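PDB 4MX6: TRAP-type C4-dicarboxylate:H+ symport system substrate-binding component DctP from Shewanella oneidensis, which binds succinate, and probably delivers it and related C4-dicarboxylates from the periplasm to the membrane components of a TRAP transporter. Local coordinates for residues N85-A88 and A89-L92; R107-K110 and R111-V114; S203-F206 and T207-T211; V248-D252 and A253-S257. All blocks are in the same frame, centred on the assembly; numbering follows the deposited sequence.

Contact 1 of 4, residues N85-A88 and A89-L92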
loop_
_atom_site.group_PDB
_atom_site.type_symbol
_atom_site.label_atom_id
_atom_site.label_comp_id
_atom_site.label_asym_id
_atom_site.label_seq_id
_atom_site.Cartn_x
_atom_site.Cartn_y
_atom_site.Cartn_z
ATOM N N ASN A 85 0.713 14.976 -3.224
ATOM C CA ASN A 85 -0.200 15.763 -4.067
ATOM C C ASN A 85 -1.157 14.966 -4.959
ATOM O O ASN A 85 -2.009 15.565 -5.604
ATOM C CB ASN A 85 0.549 16.822 -4.909
ATOM C CG ASN A 85 1.512 16.227 -5.936
ATOM O OD1 ASN A 85 1.567 15.024 -6.147
ATOM N ND2 ASN A 85 2.241 17.100 -6.622
ATOM N N GLU A 86 -1.062 13.642 -4.985
ATOM C CA GLU A 86 -1.825 12.892 -5.970
ATOM C C GLU A 86 -3.338 12.956 -5.748
ATOM O O GLU A 86 -4.081 13.009 -6.728
ATOM C CB GLU A 86 -1.332 11.447 -6.062
ATOM C CG GLU A 86 -1.584 10.596 -4.833
ATOM C CD GLU A 86 -1.137 9.147 -5.003
ATOM O OE1 GLU A 86 -0.838 8.701 -6.144
ATOM O OE2 GLU A 86 -1.078 8.435 -3.970
ATOM N N LEU A 87 -3.813 12.946 -4.501
ATOM C CA LEU A 87 -5.258 12.962 -4.287
ATOM C C LEU A 87 -5.829 14.354 -4.603
ATOM O O LEU A 87 -6.913 14.463 -5.186
ATOM C CB LEU A 87 -5.639 12.492 -2.871
ATOM C CG LEU A 87 -5.492 10.976 -2.662
ATOM C CD1 LEU A 87 -5.818 10.597 -1.231
ATOM C CD2 LEU A 87 -6.380 10.179 -3.605
ATOM N N ALA A 88 -5.103 15.415 -4.255
ATOM C CA ALA A 88 -5.516 16.749 -4.665
ATOM C C ALA A 88 -5.581 16.836 -6.198
ATOM O O ALA A 88 -6.551 17.368 -6.753
ATOM C CB ALA A 88 -4.580 17.794 -4.105
ATOM N N ALA A 89 -4.575 16.296 -6.880
ATOM C CA ALA A 89 -4.569 16.284 -8.338
ATOM C C ALA A 89 -5.767 15.517 -8.915
ATOM O O ALA A 89 -6.385 15.955 -9.888
ATOM C CB ALA A 89 -3.267 15.712 -8.846
ATOM N N LEU A 90 -6.084 14.379 -8.318
ATOM C CA LEU A 90 -7.235 13.582 -8.731
ATOM C C LEU A 90 -8.517 14.418 -8.680
ATOM O O LEU A 90 -9.307 14.450 -9.637
ATOM C CB LEU A 90 -7.377 12.358 -7.828
ATOM C CG LEU A 90 -8.513 11.430 -8.226
ATOM C CD1 LEU A 90 -8.185 10.645 -9.489
ATOM C CD2 LEU A 90 -8.821 10.505 -7.067
ATOM N N LEU A 91 -8.729 15.105 -7.564
ATOM C CA LEU A 91 -9.963 15.868 -7.375
ATOM C C LEU A 91 -10.038 17.098 -8.274
ATOM O O LEU A 91 -11.130 17.552 -8.604
ATOM C CB LEU A 91 -10.161 16.228 -5.898
ATOM C CG LEU A 91 -10.504 14.994 -5.051
ATOM C CD1 LEU A 91 -10.425 15.302 -3.569
ATOM C CD2 LEU A 91 -11.891 14.450 -5.407
ATOM N N LEU A 92 -8.890 17.619 -8.686
ATOM C CA LEU A 92 -8.836 18.672 -9.693
ATOM C C LEU A 92 -9.017 18.158 -11.125
ATOM O O LEU A 92 -9.127 18.952 -12.053
ATOM C CB LEU A 92 -7.500 19.403 -9.615
ATOM C CG LEU A 92 -7.212 20.221 -8.354
ATOM C CD1 LEU A 92 -5.797 20.777 -8.426
ATOM C CD2 LEU A 92 -8.216 21.348 -8.163
#
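Four backbone hydrogen bonds join residues 85-88 to residues 89-92, each reaching back four positions in the manner of an alpha-helix. Ala89 N donates to Asn85 O at 3.0 Å, and Leu90 N donates to Glu86 O at 2.9 Å. Leu91 N follows on Leu87 O and Leu92 N on Ala88 O, with N-H...O angles of 160° and 149°. Together they engage the carbonyls of all four residues 85-88. The side chain of Asn85 turns back along the chain and its OD1 accepts from Gly82 N.

Around this backbone frame the packing divides by face. The methyl of Ala89 sits over the carbonyl oxygens of Asn85 and Glu86, its CB 3.5 Å from Asn85 O, and faces Phe81 beyond. Leu87 and Leu90 meet through one branch each, CD2 to CD2 at 4.2 Å, Leu90 reaching this position with its CG anti to the backbone N (chi1 -177°). Leu91 and Leu92 lean back over the preceding turn, and Leu92 CG comes to 3.3 Å from Ala88 O. On another side Glu86, a buried carboxylate, packs against Pro100 with its side chain about 5 Å from that of Lys104 and about 6 Å from that of Lys51, two residues that bind succinate. Its negative charge may therefore temper the positive field of those lysines. The short helix 86-91 thus combines the buried Leu87 and Leu90 with one acidic residue in the second shell of the dicarboxylate pocket of a TRAP solute-binding protein.

Contact 2 of 4, residues R107-K110 and R111-V114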
loop_
_atom_site.group_PDB
_atom_site.type_symbol
_atom_site.label_atom_id
_atom_site.label_comp_id
_atom_site.label_asym_id
_atom_site.label_seq_id
_atom_site.Cartn_x
_atom_site.Cartn_y
_atom_site.Cartn_z
ATOM N N ARG A 107 -6.951 12.188 5.211
ATOM C CA ARG A 107 -7.549 13.496 4.999
ATOM C C ARG A 107 -8.990 13.396 4.526
ATOM O O ARG A 107 -9.726 14.372 4.600
ATOM C CB ARG A 107 -6.764 14.323 3.993
ATOM C CG ARG A 107 -7.393 15.694 3.819
ATOM C CD ARG A 107 -6.523 16.626 3.038
ATOM N NE ARG A 107 -6.224 16.069 1.733
ATOM C CZ ARG A 107 -5.306 16.549 0.907
ATOM N NH1 ARG A 107 -4.586 17.607 1.260
ATOM N NH2 ARG A 107 -5.106 15.965 -0.268
ATOM N N TYR A 108 -9.385 12.225 4.038
ATOM C CA TYR A 108 -10.705 12.043 3.429
ATOM C C TYR A 108 -11.633 11.113 4.218
ATOM O O TYR A 108 -12.850 11.258 4.154
ATOM C CB TYR A 108 -10.551 11.579 1.974
ATOM C CG TYR A 108 -9.806 12.592 1.149
ATOM C CD1 TYR A 108 -10.452 13.708 0.638
ATOM C CD2 TYR A 108 -8.452 12.458 0.904
ATOM C CE1 TYR A 108 -9.765 14.659 -0.094
ATOM C CE2 TYR A 108 -7.760 13.396 0.177
ATOM C CZ TYR A 108 -8.417 14.495 -0.327
ATOM O OH TYR A 108 -7.707 15.430 -1.061
ATOM N N THR A 109 -11.059 10.167 4.956
ATOM C CA THR A 109 -11.830 9.306 5.856
ATOM C C THR A 109 -10.901 8.763 6.927
ATOM O O THR A 109 -9.704 8.651 6.688
ATOM C CB THR A 109 -12.507 8.113 5.123
ATOM O OG1 THR A 109 -13.271 7.344 6.055
ATOM C CG2 THR A 109 -11.492 7.188 4.464
ATOM N N LYS A 110 -11.451 8.426 8.093
ATOM C CA LYS A 110 -10.688 7.726 9.122
ATOM C C LYS A 110 -10.983 6.225 9.105
ATOM O O LYS A 110 -10.388 5.455 9.854
ATOM C CB LYS A 110 -11.016 8.289 10.503
ATOM C CG LYS A 110 -10.729 9.767 10.652
ATOM C CD LYS A 110 -9.251 10.084 10.524
ATOM C CE LYS A 110 -9.028 11.571 10.722
ATOM N NZ LYS A 110 -7.657 11.876 11.166
ATOM N N ARG A 111 -11.908 5.802 8.256
ATOM C CA ARG A 111 -12.356 4.416 8.288
ATOM C C ARG A 111 -11.314 3.425 7.762
ATOM O O ARG A 111 -11.256 2.273 8.226
ATOM C CB ARG A 111 -13.664 4.273 7.515
ATOM C CG ARG A 111 -14.850 4.931 8.225
ATOM C CD ARG A 111 -16.092 4.987 7.339
ATOM N NE ARG A 111 -16.519 3.657 6.912
ATOM C CZ ARG A 111 -17.444 3.425 5.988
ATOM N NH1 ARG A 111 -18.022 4.435 5.363
ATOM N NH2 ARG A 111 -17.759 2.177 5.657
ATOM N N LEU A 112 -10.470 3.859 6.820
ATOM C CA LEU A 112 -9.479 2.967 6.221
ATOM C C LEU A 112 -8.295 2.687 7.147
ATOM O O LEU A 112 -7.490 1.799 6.858
ATOM C CB LEU A 112 -9.013 3.492 4.855
ATOM C CG LEU A 112 -10.115 3.436 3.789
ATOM C CD1 LEU A 112 -9.740 4.251 2.570
ATOM C CD2 LEU A 112 -10.395 1.998 3.389
ATOM N N GLN A 113 -8.225 3.415 8.264
ATOM C CA GLN A 113 -7.184 3.209 9.266
ATOM C C GLN A 113 -7.123 1.769 9.753
ATOM O O GLN A 113 -6.076 1.308 10.204
ATOM C CB GLN A 113 -7.398 4.154 10.457
ATOM C CG GLN A 113 -7.063 5.582 10.125
ATOM C CD GLN A 113 -7.122 6.508 11.316
ATOM O OE1 GLN A 113 -6.231 7.336 11.505
ATOM N NE2 GLN A 113 -8.168 6.390 12.125
ATOM N N VAL A 114 -8.250 1.058 9.697
ATOM C CA VAL A 114 -8.277 -0.340 10.096
ATOM C C VAL A 114 -7.175 -1.149 9.399
ATOM O O VAL A 114 -6.564 -2.022 10.012
ATOM C CB VAL A 114 -9.672 -0.965 9.874
ATOM C CG1 VAL A 114 -10.068 -0.988 8.403
ATOM C CG2 VAL A 114 -9.721 -2.367 10.486
HETATM O O HOH W 1 -6.127 9.719 13.380
#
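Thr109 and Arg111 show how a loop can be shaped by a side chain standing in for a backbone acceptor: Arg111 N donates to Thr109 OG1 at 3.0 Å, almost straight at 167°. This is the side-chain-to-backbone link of an ST turn, set just before residues 111-114, which take helical backbone angles without the regular bonds. The hydroxyl is brought there by a chi1 of -178°, and the same rotation leaves CG2 to meet Leu112 CD1 at 3.9 Å, the two side chains crossing at about a right angle.

One residue further on, Lys110 O receives two weak bonds from Gln113, one from its backbone N and one from NE2 at 3.3 Å. Gln113 runs beside Lys110, both pointing the same way, and NE2 has its stronger partner in Gln325 OE1 of helix 305-326. That helix also packs on Gln113 through Phe322 and Val326, while Arg111 and Leu112 lie against helix 134-139, so the turn is held between two helices of the fold. At the outer end of the paired side chains a water molecule lies 3.0 Å from Gln113 OE1 and accepts a weak bond from Lys110 NZ at 3.4 Å.

Contact 3 of 4, residues S203-F206 and T207-T211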
loop_
_atom_site.group_PDB
_atom_site.type_symbol
_atom_site.label_atom_id
_atom_site.label_comp_id
_atom_site.label_asym_id
_atom_site.label_seq_id
_atom_site.Cartn_x
_atom_site.Cartn_y
_atom_site.Cartn_z
ATOM N N SER A 203 8.944 8.640 -2.560
ATOM C CA SER A 203 10.058 8.984 -3.439
ATOM C C SER A 203 11.353 9.318 -2.699
ATOM O O SER A 203 12.433 9.260 -3.290
ATOM C CB SER A 203 9.652 10.154 -4.329
ATOM O OG SER A 203 9.458 11.327 -3.561
ATOM N N GLU A 204 11.258 9.675 -1.419
ATOM C CA GLU A 204 12.435 10.069 -0.648
ATOM C C GLU A 204 13.101 8.930 0.113
ATOM O O GLU A 204 14.166 9.105 0.677
ATOM C CB GLU A 204 12.032 11.126 0.382
ATOM C CG GLU A 204 11.565 12.444 -0.206
ATOM C CD GLU A 204 11.297 13.489 0.865
ATOM O OE1 GLU A 204 11.824 13.347 1.981
ATOM O OE2 GLU A 204 10.566 14.455 0.592
ATOM N N VAL A 205 12.464 7.773 0.183
ATOM C CA VAL A 205 12.877 6.770 1.153
ATOM C C VAL A 205 14.296 6.261 0.914
ATOM O O VAL A 205 15.084 6.175 1.851
ATOM C CB VAL A 205 11.882 5.605 1.229
ATOM C CG1 VAL A 205 12.371 4.553 2.196
ATOM C CG2 VAL A 205 10.524 6.128 1.679
ATOM N N PHE A 206 14.645 5.931 -0.324
ATOM C CA PHE A 206 15.981 5.427 -0.584
ATOM C C PHE A 206 17.049 6.407 -0.081
ATOM O O PHE A 206 17.995 6.015 0.600
ATOM C CB PHE A 206 16.223 5.118 -2.065
ATOM C CG PHE A 206 17.637 4.704 -2.340
ATOM C CD1 PHE A 206 18.022 3.376 -2.214
ATOM C CD2 PHE A 206 18.601 5.641 -2.655
ATOM C CE1 PHE A 206 19.334 2.992 -2.417
ATOM C CE2 PHE A 206 19.916 5.259 -2.859
ATOM C CZ PHE A 206 20.280 3.934 -2.743
ATOM N N THR A 207 16.900 7.677 -0.423
ATOM C CA THR A 207 17.894 8.674 -0.051
ATOM C C THR A 207 17.945 8.868 1.466
ATOM O O THR A 207 19.028 9.044 2.025
ATOM C CB THR A 207 17.622 10.011 -0.768
ATOM O OG1 THR A 207 17.634 9.802 -2.187
ATOM C CG2 THR A 207 18.669 11.057 -0.407
ATOM N N LEU A 208 16.793 8.835 2.130
ATOM C CA LEU A 208 16.776 8.941 3.580
ATOM C C LEU A 208 17.532 7.791 4.233
ATOM O O LEU A 208 18.264 8.001 5.202
ATOM C CB LEU A 208 15.335 8.994 4.086
ATOM C CG LEU A 208 14.549 10.257 3.719
ATOM C CD1 LEU A 208 13.057 10.048 3.961
ATOM C CD2 LEU A 208 15.058 11.475 4.495
ATOM N N LEU A 209 17.350 6.577 3.719
ATOM C CA LEU A 209 18.064 5.412 4.241
ATOM C C LEU A 209 19.559 5.530 3.943
ATOM O O LEU A 209 20.412 5.285 4.808
ATOM C CB LEU A 209 17.550 4.120 3.612
ATOM C CG LEU A 209 16.106 3.719 3.893
ATOM C CD1 LEU A 209 15.724 2.590 2.961
ATOM C CD2 LEU A 209 15.899 3.311 5.341
ATOM N N GLN A 210 19.872 5.867 2.696
ATOM C CA GLN A 210 21.263 5.946 2.243
ATOM C C GLN A 210 22.079 6.885 3.129
ATOM O O GLN A 210 23.210 6.584 3.519
ATOM C CB GLN A 210 21.299 6.437 0.796
ATOM C CG GLN A 210 22.689 6.613 0.221
ATOM C CD GLN A 210 22.665 7.350 -1.083
ATOM O OE1 GLN A 210 21.899 8.301 -1.267
ATOM N NE2 GLN A 210 23.495 6.915 -2.013
ATOM N N THR A 211 21.495 8.037 3.421
ATOM C CA THR A 211 22.166 9.093 4.162
ATOM C C THR A 211 22.030 8.960 5.674
ATOM O O THR A 211 22.569 9.778 6.408
ATOM C CB THR A 211 21.645 10.489 3.753
ATOM O OG1 THR A 211 20.247 10.596 4.059
ATOM C CG2 THR A 211 21.879 10.755 2.274
HETATM O O HOH W 2 15.088 8.496 -2.668
#
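Residues 203-206 lead into residues 207-211 through three consecutive i to i+4 bonds, Leu208 N to Glu204 O, Leu209 N to Val205 O and Gln210 N to Phe206 O, all within a degree of 164° at the hydrogen and the last the shortest at 2.8 Å. Upstream of them a water molecule extends the backbone pattern, donating to Ser203 O and accepting from Thr207 N at 3.0 Å.

Val205 and Leu209 lie side by side and point the same way, with CG1 of Val205 4.0 Å from Leu209 CD1; both rest on Gln217 of strand 217-219. Leu208 crosses Glu204 obliquely, its CD1 lying 3.9 Å from Glu204 CB. On the outer side the Phe206 ring reaches the end of Gln210, CE2 to CD at 3.9 Å, ring and amide planes being 57° apart. Both side chains leave with CG anti to the backbone N, which brings ring and amide together.

At the far end Thr207 O takes two bonds, from Thr211 N and from Thr211 OG1 at 2.8 Å, arriving from opposite faces of its plane. The Val205 side chain lies about 3 Å from that of Arg179, which binds succinate, so this helix probably contributes an apolar surface beside the site.

Contact 4 of 4, residues V248-D252 and A253-S257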
loop_
_atom_site.group_PDB
_atom_site.type_symbol
_atom_site.label_atom_id
_atom_site.label_comp_id
_atom_site.label_asym_id
_atom_site.label_seq_id
_atom_site.Cartn_x
_atom_site.Cartn_y
_atom_site.Cartn_z
ATOM N N VAL A 248 -7.724 1.441 -5.687
ATOM C CA VAL A 248 -7.760 2.098 -6.987
ATOM C C VAL A 248 -8.970 3.034 -6.985
ATOM O O VAL A 248 -10.096 2.602 -6.718
ATOM C CB VAL A 248 -7.847 1.078 -8.132
ATOM C CG1 VAL A 248 -7.851 1.787 -9.476
ATOM C CG2 VAL A 248 -6.715 0.052 -8.037
ATOM N N VAL A 249 -8.718 4.318 -7.218
ATOM C CA VAL A 249 -9.754 5.338 -7.135
ATOM C C VAL A 249 -9.757 6.265 -8.338
ATOM O O VAL A 249 -8.758 6.426 -9.031
ATOM C CB VAL A 249 -9.600 6.210 -5.860
ATOM C CG1 VAL A 249 -9.765 5.368 -4.597
ATOM C CG2 VAL A 249 -8.267 6.919 -5.824
ATOM N N THR A 250 -10.913 6.876 -8.553
ATOM C CA THR A 250 -11.067 7.965 -9.505
ATOM C C THR A 250 -11.858 9.085 -8.835
ATOM O O THR A 250 -12.260 8.961 -7.674
ATOM C CB THR A 250 -11.748 7.491 -10.820
ATOM O OG1 THR A 250 -11.729 8.538 -11.796
ATOM C CG2 THR A 250 -13.186 7.073 -10.615
ATOM N N SER A 251 -12.077 10.184 -9.545
ATOM C CA SER A 251 -12.946 11.235 -9.027
ATOM C C SER A 251 -14.365 11.018 -9.520
ATOM O O SER A 251 -14.598 10.539 -10.635
ATOM C CB SER A 251 -12.467 12.635 -9.416
ATOM O OG SER A 251 -12.634 12.873 -10.802
ATOM N N ASP A 252 -15.321 11.401 -8.692
ATOM C CA ASP A 252 -16.711 11.335 -9.063
ATOM C C ASP A 252 -16.958 12.147 -10.328
ATOM O O ASP A 252 -17.705 11.717 -11.206
ATOM C CB ASP A 252 -17.548 11.859 -7.905
ATOM C CG ASP A 252 -19.010 11.688 -8.128
ATOM O OD1 ASP A 252 -19.452 10.517 -8.194
ATOM O OD2 ASP A 252 -19.706 12.722 -8.230
ATOM N N ALA A 253 -16.334 13.317 -10.418
ATOM C CA ALA A 253 -16.568 14.190 -11.560
ATOM C C ALA A 253 -16.123 13.518 -12.859
ATOM O O ALA A 253 -16.850 13.543 -13.854
ATOM C CB ALA A 253 -15.860 15.523 -11.363
ATOM N N PHE A 254 -14.941 12.909 -12.869
ATOM C CA PHE A 254 -14.491 12.226 -14.075
ATOM C C PHE A 254 -15.362 11.011 -14.384
ATOM O O PHE A 254 -15.796 10.806 -15.520
ATOM C CB PHE A 254 -13.032 11.788 -13.979
ATOM C CG PHE A 254 -12.620 10.919 -15.120
ATOM C CD1 PHE A 254 -12.498 11.447 -16.399
ATOM C CD2 PHE A 254 -12.396 9.564 -14.938
ATOM C CE1 PHE A 254 -12.143 10.637 -17.462
ATOM C CE2 PHE A 254 -12.046 8.760 -16.005
ATOM C CZ PHE A 254 -11.925 9.301 -17.266
ATOM N N TRP A 255 -15.647 10.216 -13.366
ATOM C CA TRP A 255 -16.382 8.980 -13.584
ATOM C C TRP A 255 -17.776 9.279 -14.157
ATOM O O TRP A 255 -18.218 8.616 -15.092
ATOM C CB TRP A 255 -16.454 8.212 -12.266
ATOM C CG TRP A 255 -16.687 6.723 -12.364
ATOM C CD1 TRP A 255 -17.650 6.017 -11.702
ATOM C CD2 TRP A 255 -15.921 5.752 -13.103
ATOM N NE1 TRP A 255 -17.541 4.685 -11.988
ATOM C CE2 TRP A 255 -16.491 4.492 -12.845
ATOM C CE3 TRP A 255 -14.818 5.825 -13.955
ATOM C CZ2 TRP A 255 -16.006 3.317 -13.408
ATOM C CZ3 TRP A 255 -14.340 4.647 -14.517
ATOM C CH2 TRP A 255 -14.937 3.419 -14.248
ATOM N N LYS A 256 -18.436 10.297 -13.617
ATOM C CA LYS A 256 -19.746 10.713 -14.118
ATOM C C LYS A 256 -19.680 11.338 -15.512
ATOM O O LYS A 256 -20.678 11.340 -16.231
ATOM C CB LYS A 256 -20.403 11.689 -13.140
ATOM C CG LYS A 256 -20.950 11.002 -11.903
ATOM C CD LYS A 256 -21.552 11.975 -10.904
ATOM C CE LYS A 256 -22.148 11.229 -9.714
ATOM N NZ LYS A 256 -22.537 12.138 -8.602
ATOM N N SER A 257 -18.519 11.857 -15.905
ATOM C CA SER A 257 -18.374 12.528 -17.204
ATOM C C SER A 257 -18.301 11.536 -18.361
ATOM O O SER A 257 -18.426 11.927 -19.526
ATOM C CB SER A 257 -17.132 13.425 -17.216
ATOM O OG SER A 257 -15.935 12.696 -17.423
#
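Asp252 and Lys256, one helical turn apart, form a salt bridge that can be traced along the lysine. Lys256 CB lies 3.3 Å from Asp252 O, the carbonyl to which its own backbone N donates, and CG stays over the same oxygen. CD then passes to the carboxylate, 3.3 Å from Asp252 OD2, and CE lies near both carboxylate oxygens. At the tip NZ donates to OD2 at 2.9 Å, using the syn lone pair on the side of OD1. The lysine is extended beyond CG, while the aspartate slants across it with CG anti to its own backbone N (chi1 -173°).

The helix that carries this pair starts directly from strand 243-251, and their axes here stand 77° apart. Ser251 is the N-cap: its OG, placed by a chi1 of 70°, accepts from Phe254 N at 3.1 Å, while Ser251 O receives Trp255 N. Thr250, the strand residue before it, points both its branches at the helix. OG1 lies at the edge of the Phe254 ring, near its plane and 3.4 Å from CD2, though its hydrogen bond is with Gln96 O; CG2 packs on Trp255 CB at 3.8 Å. Beyond, the Trp255 indole makes a cation-pi contact with Arg263 of helix 260-295.

The chemistry implies a sharp strand-to-helix turn secured by the Ser251 capping bond and the Asp252-Lys256 salt bridge, with the serine hydroxyl accepting from a first-turn N-H, as an N-cap does. An acidic residue in that first turn would probably also interact favourably with the helix dipole, and its lysine partner probably offsets part of its charge.

From the N terminus the four contacts come strictly in series, none nested in or crossing another, and each closes only a local turn. Contact 1 forms helix 86-91, and contact 2 shapes the loop that precedes helix 124-132; Tyr108 of that loop returns to pack on Leu87 and Leu91. Contact 3 builds helix 205-210 and stands apart, its centre about 24 Å from that of contact 1 and its nearest atoms about 9 Å away. Contact 4 turns strand 243-251 into helix 252-257 and rejoins contact 1, where Leu90 packs against Val249, Thr250 and Ser251. Contacts 1, 2 and 4 are thereby chained through helix 86-91, although contacts 2 and 4 do not touch.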